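Local atomic coordinates of possible membrane-associated serine protease (Mycobacterium tuberculosis, PDB entry 3K6Y), a protein that probably cleaves peptide bonds as a membrane-tethered serine endopeptidase, this chain being its trypsin-like protease domain, and is thought to support resistance to acid and oxidative stress. Residues Val70-Asn73 and Ala74-Ala78; Phe210-Ala214 and Gly215-Gly219. One frame throughout, in Å; residues are numbered along the deposited sequence.

Interaction 1: Val70-Asn73 and Ala74-Ala78; sequences VMTN and AHVVA
Thr72, at the end of strand 69-72, meets Val76 through its hydroxyl: OG1 stands 3.5 Å from Val76 CB, with both Val76 methyls at nearly the same range. The first side-chain torsion places OG1 opposite the backbone nitrogen and beside the carbonyl carbon, the side from which Val76 approaches. The oxygen is not stranded against this apolar surface, because it also hydrogen-bonds to Thr61 O on the adjoining strand. The methyl CG2 only skirts Val77 CG1.

Asn73 follows, and both its backbone and its side chain engage the turn. Its carbonyl O accepts from Val76 N over 3.1 Å, with an N-H...O angle of 147°. The donor stands well above the carbonyl plane rather than on a lone pair. A second backbone bond, Val77 N to Ala74 O, continues the turn, and residues 74-76 have helical backbone angles.

The Asn73 side chain runs alongside that of His75, both pointing the same way, with amide and imidazole planes 17° apart. Asn73 CB lies over the ring face, 3.9 Å from the His75 centroid in a CH-pi contact, while Asn73 OD1 approaches His75 CE1 at 3.5 Å. A chi1 of 73° tucks the imidazole between its own backbone N and carbonyl carbon, bringing it back beside Asn73. Asn73 ND2 is held by Asp104 O, and the imidazole by Asp104 OD1 at ND1 and Ser183 OG at NE2. This strand-to-turn passage in the first beta-barrel thus carries the histidine of the predicted Ser-His-Asp catalytic triad, in the charge-relay geometry of chymotrypsin-fold proteases.

Interaction 2: Phe210-Ala214 and Gly215-Gly219; sequences FVLTA and GEVAG
Ala214, Val217 and Glu216 bear most of this local contact, where strand 208-213 passes directly into a short helix. Ala214 is the first helical residue, and its O has Val217 CG2 and Ala218 CB close by, each at 3.5 Å. The same oxygen receives a weak bond from Val217 N.

Val217 N gives its stronger bond to Thr213 O, 3.1 Å away, with a C=O...N angle of 162°. On its apolar side Val217 CG1 touches Leu212 CB at 3.8 Å and nearly as closely Leu212 CD1, across side chains set roughly perpendicular. Val197 and Val105 adjoin the same valine.

Glu216 is gripped through its backbone by Thr213, the N-cap residue: Thr213 OG1 accepts from Glu216 N at 3.0 Å with an N-H...O angle of 148°, and also rests 3.4 Å from Glu216 CB, the two side chains crossing at about a right angle. With chi1 at 71°, the hydroxyl oxygen sits between the backbone N and the carbonyl carbon and so faces the start of the helix. Glu216 turns its carboxylate elsewhere: OE2 accepts from Asp170 N.

Chemically, Thr213 thus satisfies two first-turn amides, Glu216 N through OG1 and Val217 N through O, where no preceding helical turn supplies carbonyls. With the Leu212-Val217 packing added, polar and apolar contacts together hold the change from strand to helix.

How the interactions relate
From the N terminus, the chain first reaches interaction 1, where residues 70-78 leave strand 69-72 of the first six-stranded barrel and curl into the loop before strand 82-87. Interaction 2 comes later, at the end of the second barrel, where strand 208-213 enters helix 214-218. Each closes a local turn; the two are in series, neither nested nor crossed. In space their centres lie 13 Å apart and they touch directly by packing: Asn73 ND2 to Leu212 CD1 at 3.8 Å, and Met71 SD to Val217 CG2 at 3.9 Å. These contacts join the two barrels beside the predicted catalytic site.

Interaction 1: Val70-Asn73 and Ala74-Ala78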
ATOM      1  N   VAL A  70       8.410  -5.141 -17.287  1.00  7.39           N
ATOM      2  CA  VAL A  70       8.454  -6.459 -16.676  1.00  7.81           C
ATOM      3  C   VAL A  70       7.197  -6.659 -15.812  1.00  7.67           C
ATOM      4  O   VAL A  70       6.817  -5.761 -15.045  1.00  9.35           O
ATOM      5  CB  VAL A  70       9.716  -6.590 -15.813  1.00  7.81           C
ATOM      6  CG1 VAL A  70       9.655  -7.800 -14.879  1.00  9.05           C
ATOM      7  CG2 VAL A  70      10.925  -6.717 -16.710  1.00  9.55           C
ATOM      8  N   MET A  71       6.555  -7.822 -15.939  1.00  7.68           N
ATOM      9  CA  MET A  71       5.442  -8.170 -15.063  1.00  8.38           C
ATOM     10  C   MET A  71       5.959  -9.118 -13.961  1.00  8.76           C
ATOM     11  O   MET A  71       6.802 -10.007 -14.223  1.00  8.49           O
ATOM     12  CB  MET A  71       4.305  -8.848 -15.852  1.00  9.18           C
ATOM     13  CG  MET A  71       3.131  -9.212 -14.945  1.00 10.10           C
ATOM     14  SD  MET A  71       1.671  -9.744 -15.878  1.00 11.04           S
ATOM     15  CE  MET A  71       1.053  -8.198 -16.553  1.00 12.11           C
ATOM     16  N   THR A  72       5.415  -8.942 -12.756  1.00  8.63           N
ATOM     17  CA  THR A  72       5.660  -9.844 -11.638  1.00  9.04           C
ATOM     18  C   THR A  72       4.414  -9.819 -10.749  1.00  8.33           C
ATOM     19  O   THR A  72       3.422  -9.175 -11.102  1.00  9.23           O
ATOM     20  CB  THR A  72       6.944  -9.445 -10.861  1.00  9.75           C
ATOM     21  OG1 THR A  72       7.246 -10.443  -9.872  1.00  9.80           O
ATOM     22  CG2 THR A  72       6.841  -8.075 -10.181  1.00 10.73           C
ATOM     23  N   ASN A  73       4.440 -10.536  -9.629  1.00  9.22           N
ATOM     24  CA  ASN A  73       3.348 -10.395  -8.669  1.00  9.37           C
ATOM     25  C   ASN A  73       3.541  -9.176  -7.791  1.00  9.14           C
ATOM     26  O   ASN A  73       4.681  -8.791  -7.508  1.00 10.19           O
ATOM     27  CB  ASN A  73       3.235 -11.623  -7.767  1.00 10.63           C
ATOM     28  CG  ASN A  73       2.743 -12.868  -8.496  1.00 11.93           C
ATOM     29  OD1 ASN A  73       3.351 -13.925  -8.376  1.00 15.93           O
ATOM     30  ND2 ASN A  73       1.614 -12.764  -9.191  1.00 13.66           N
ATOM     31  N   ALA A  74       2.432  -8.607  -7.317  1.00  8.98           N
ATOM     32  CA  ALA A  74       2.542  -7.520  -6.355  1.00  9.64           C
ATOM     33  C   ALA A  74       3.300  -7.980  -5.109  1.00  9.46           C
ATOM     34  O   ALA A  74       4.106  -7.235  -4.566  1.00  9.57           O
ATOM     35  CB  ALA A  74       1.171  -6.984  -5.989  1.00 10.02           C
ATOM     36  N   HIS A  75       3.066  -9.215  -4.661  1.00  9.64           N
ATOM     37  CA  HIS A  75       3.698  -9.652  -3.415  1.00 10.46           C
ATOM     38  C   HIS A  75       5.201  -9.846  -3.546  1.00 10.59           C
ATOM     39  O   HIS A  75       5.893  -9.964  -2.543  1.00 12.26           O
ATOM     40  CB  HIS A  75       3.028 -10.904  -2.842  1.00 10.87           C
ATOM     41  CG  HIS A  75       3.324 -12.172  -3.595  1.00 10.71           C
ATOM     42  ND1 HIS A  75       2.411 -12.774  -4.443  1.00 11.75           N
ATOM     43  CD2 HIS A  75       4.407 -12.991  -3.574  1.00 11.93           C
ATOM     44  CE1 HIS A  75       2.923 -13.906  -4.905  1.00 12.65           C
ATOM     45  NE2 HIS A  75       4.136 -14.054  -4.403  1.00 13.33           N
ATOM     46  N   VAL A  76       5.733  -9.837  -4.766  1.00 10.06           N
ATOM     47  CA  VAL A  76       7.182  -9.899  -4.938  1.00 10.10           C
ATOM     48  C   VAL A  76       7.853  -8.565  -4.584  1.00  9.90           C
ATOM     49  O   VAL A  76       9.033  -8.553  -4.248  1.00 10.98           O
ATOM     50  CB  VAL A  76       7.510 -10.380  -6.368  1.00 10.07           C
ATOM     51  CG1 VAL A  76       8.962 -10.206  -6.759  1.00 11.73           C
ATOM     52  CG2 VAL A  76       7.106 -11.820  -6.500  1.00 11.80           C
ATOM     53  N   VAL A  77       7.093  -7.460  -4.629  1.00  8.76           N
ATOM     54  CA  VAL A  77       7.639  -6.148  -4.317  1.00  9.43           C
ATOM     55  C   VAL A  77       6.932  -5.460  -3.147  1.00  9.68           C
ATOM     56  O   VAL A  77       7.324  -4.356  -2.769  1.00  9.89           O
ATOM     57  CB  VAL A  77       7.623  -5.202  -5.584  1.00  9.58           C
ATOM     58  CG1 VAL A  77       8.461  -5.800  -6.705  1.00 10.34           C
ATOM     59  CG2 VAL A  77       6.194  -4.916  -6.065  1.00 11.15           C
ATOM     60  N   ALA A  78       5.926  -6.111  -2.564  1.00  9.87           N
ATOM     61  CA  ALA A  78       5.115  -5.492  -1.507  1.00  9.73           C
ATOM     62  C   ALA A  78       5.962  -5.049  -0.327  1.00 10.14           C
ATOM     63  O   ALA A  78       6.741  -5.827   0.201  1.00 10.81           O
ATOM     64  CB  ALA A  78       4.065  -6.465  -1.038  1.00 10.84           C
TER

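Interaction 2: Phe210-Ala214 and Gly215-Gly219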
ATOM      1  N   PHE A 210      -0.587 -22.633  -8.252  1.00 13.69           N
ATOM      2  CA  PHE A 210      -1.629 -21.705  -8.653  1.00 14.05           C
ATOM      3  C   PHE A 210      -1.026 -20.638  -9.544  1.00 13.23           C
ATOM      4  O   PHE A 210       0.062 -20.104  -9.247  1.00 13.36           O
ATOM      5  CB  PHE A 210      -2.242 -21.012  -7.444  1.00 14.86           C
ATOM      6  CG  PHE A 210      -3.023 -21.934  -6.557  1.00 17.45           C
ATOM      7  CD1 PHE A 210      -4.351 -22.214  -6.841  1.00 18.87           C
ATOM      8  CD2 PHE A 210      -2.414 -22.559  -5.483  1.00 20.78           C
ATOM      9  CE1 PHE A 210      -5.091 -23.079  -6.030  1.00 21.58           C
ATOM     10  CE2 PHE A 210      -3.143 -23.436  -4.659  1.00 22.04           C
ATOM     11  CZ  PHE A 210      -4.476 -23.699  -4.950  1.00 22.71           C
ATOM     12  N   VAL A 211      -1.728 -20.352 -10.641  1.00 12.82           N
ATOM     13  CA  VAL A 211      -1.251 -19.469 -11.703  1.00 12.56           C
ATOM     14  C   VAL A 211      -2.361 -18.506 -12.097  1.00 12.50           C
ATOM     15  O   VAL A 211      -3.471 -18.948 -12.427  1.00 13.55           O
ATOM     16  CB  VAL A 211      -0.838 -20.310 -12.934  1.00 12.93           C
ATOM     17  CG1 VAL A 211      -0.325 -19.418 -14.054  1.00 13.54           C
ATOM     18  CG2 VAL A 211       0.203 -21.351 -12.549  1.00 14.16           C
ATOM     19  N   LEU A 212      -2.098 -17.192 -12.073  1.00 11.86           N
ATOM     20  CA  LEU A 212      -3.098 -16.249 -12.579  1.00 12.37           C
ATOM     21  C   LEU A 212      -3.188 -16.406 -14.073  1.00 12.01           C
ATOM     22  O   LEU A 212      -2.161 -16.430 -14.746  1.00 12.86           O
ATOM     23  CB  LEU A 212      -2.687 -14.807 -12.285  1.00 12.19           C
ATOM     24  CG  LEU A 212      -2.469 -14.417 -10.831  1.00 12.92           C
ATOM     25  CD1 LEU A 212      -1.821 -13.046 -10.726  1.00 13.75           C
ATOM     26  CD2 LEU A 212      -3.799 -14.459 -10.059  1.00 14.08           C
ATOM     27  N   THR A 213      -4.391 -16.495 -14.631  1.00 12.53           N
ATOM     28  CA  THR A 213      -4.457 -16.684 -16.080  1.00 13.16           C
ATOM     29  C   THR A 213      -4.013 -15.435 -16.854  1.00 13.41           C
ATOM     30  O   THR A 213      -4.056 -14.315 -16.340  1.00 13.25           O
ATOM     31  CB  THR A 213      -5.865 -17.100 -16.571  1.00 13.66           C
ATOM     32  OG1 THR A 213      -6.745 -15.988 -16.443  1.00 14.75           O
ATOM     33  CG2 THR A 213      -6.400 -18.328 -15.827  1.00 14.62           C
ATOM     34  N   ALA A 214      -3.666 -15.631 -18.126  1.00 13.77           N
ATOM     35  CA  ALA A 214      -3.388 -14.493 -18.986  1.00 14.23           C
ATOM     36  C   ALA A 214      -4.563 -13.503 -19.006  1.00 14.52           C
ATOM     37  O   ALA A 214      -4.375 -12.294 -18.925  1.00 14.63           O
ATOM     38  CB  ALA A 214      -3.043 -14.962 -20.410  1.00 14.66           C
ATOM     39  N   GLY A 215      -5.784 -14.038 -19.103  1.00 14.98           N
ATOM     40  CA  GLY A 215      -6.984 -13.203 -19.076  1.00 15.31           C
ATOM     41  C   GLY A 215      -7.127 -12.415 -17.783  1.00 14.56           C
ATOM     42  O   GLY A 215      -7.552 -11.258 -17.801  1.00 16.29           O
ATOM     43  N   GLU A 216      -6.765 -13.037 -16.656  1.00 14.60           N
ATOM     44  CA  GLU A 216      -6.880 -12.384 -15.366  1.00 14.24           C
ATOM     45  C   GLU A 216      -5.935 -11.173 -15.252  1.00 13.39           C
ATOM     46  O   GLU A 216      -6.274 -10.174 -14.613  1.00 14.58           O
ATOM     47  CB  GLU A 216      -6.568 -13.396 -14.254  1.00 14.43           C
ATOM     48  CG  GLU A 216      -6.576 -12.839 -12.837  1.00 14.87           C
ATOM     49  CD  GLU A 216      -7.916 -12.265 -12.428  1.00 16.31           C
ATOM     50  OE1 GLU A 216      -7.920 -11.258 -11.690  1.00 19.75           O
ATOM     51  OE2 GLU A 216      -8.970 -12.839 -12.799  1.00 17.10           O
ATOM     52  N   VAL A 217      -4.742 -11.285 -15.839  1.00 12.95           N
ATOM     53  CA  VAL A 217      -3.747 -10.209 -15.699  1.00 13.06           C
ATOM     54  C   VAL A 217      -3.829  -9.180 -16.830  1.00 13.34           C
ATOM     55  O   VAL A 217      -3.217  -8.116 -16.743  1.00 13.23           O
ATOM     56  CB  VAL A 217      -2.295 -10.738 -15.533  1.00 12.51           C
ATOM     57  CG1 VAL A 217      -2.208 -11.739 -14.407  1.00 13.40           C
ATOM     58  CG2 VAL A 217      -1.739 -11.329 -16.824  1.00 14.38           C
ATOM     59  N   ALA A 218      -4.643  -9.464 -17.854  1.00 13.43           N
ATOM     60  CA  ALA A 218      -4.695  -8.616 -19.045  1.00 14.38           C
ATOM     61  C   ALA A 218      -5.069  -7.173 -18.735  1.00 14.57           C
ATOM     62  O   ALA A 218      -4.533  -6.232 -19.334  1.00 14.54           O
ATOM     63  CB  ALA A 218      -5.668  -9.201 -20.070  1.00 15.41           C
ATOM     64  N   GLY A 219      -5.978  -6.983 -17.789  1.00 14.09           N
ATOM     65  CA  GLY A 219      -6.436  -5.655 -17.418  1.00 14.77           C
ATOM     66  C   GLY A 219      -5.308  -4.776 -16.911  1.00 14.22           C
ATOM     67  O   GLY A 219      -5.349  -3.550 -17.069  1.00 15.67           O
TER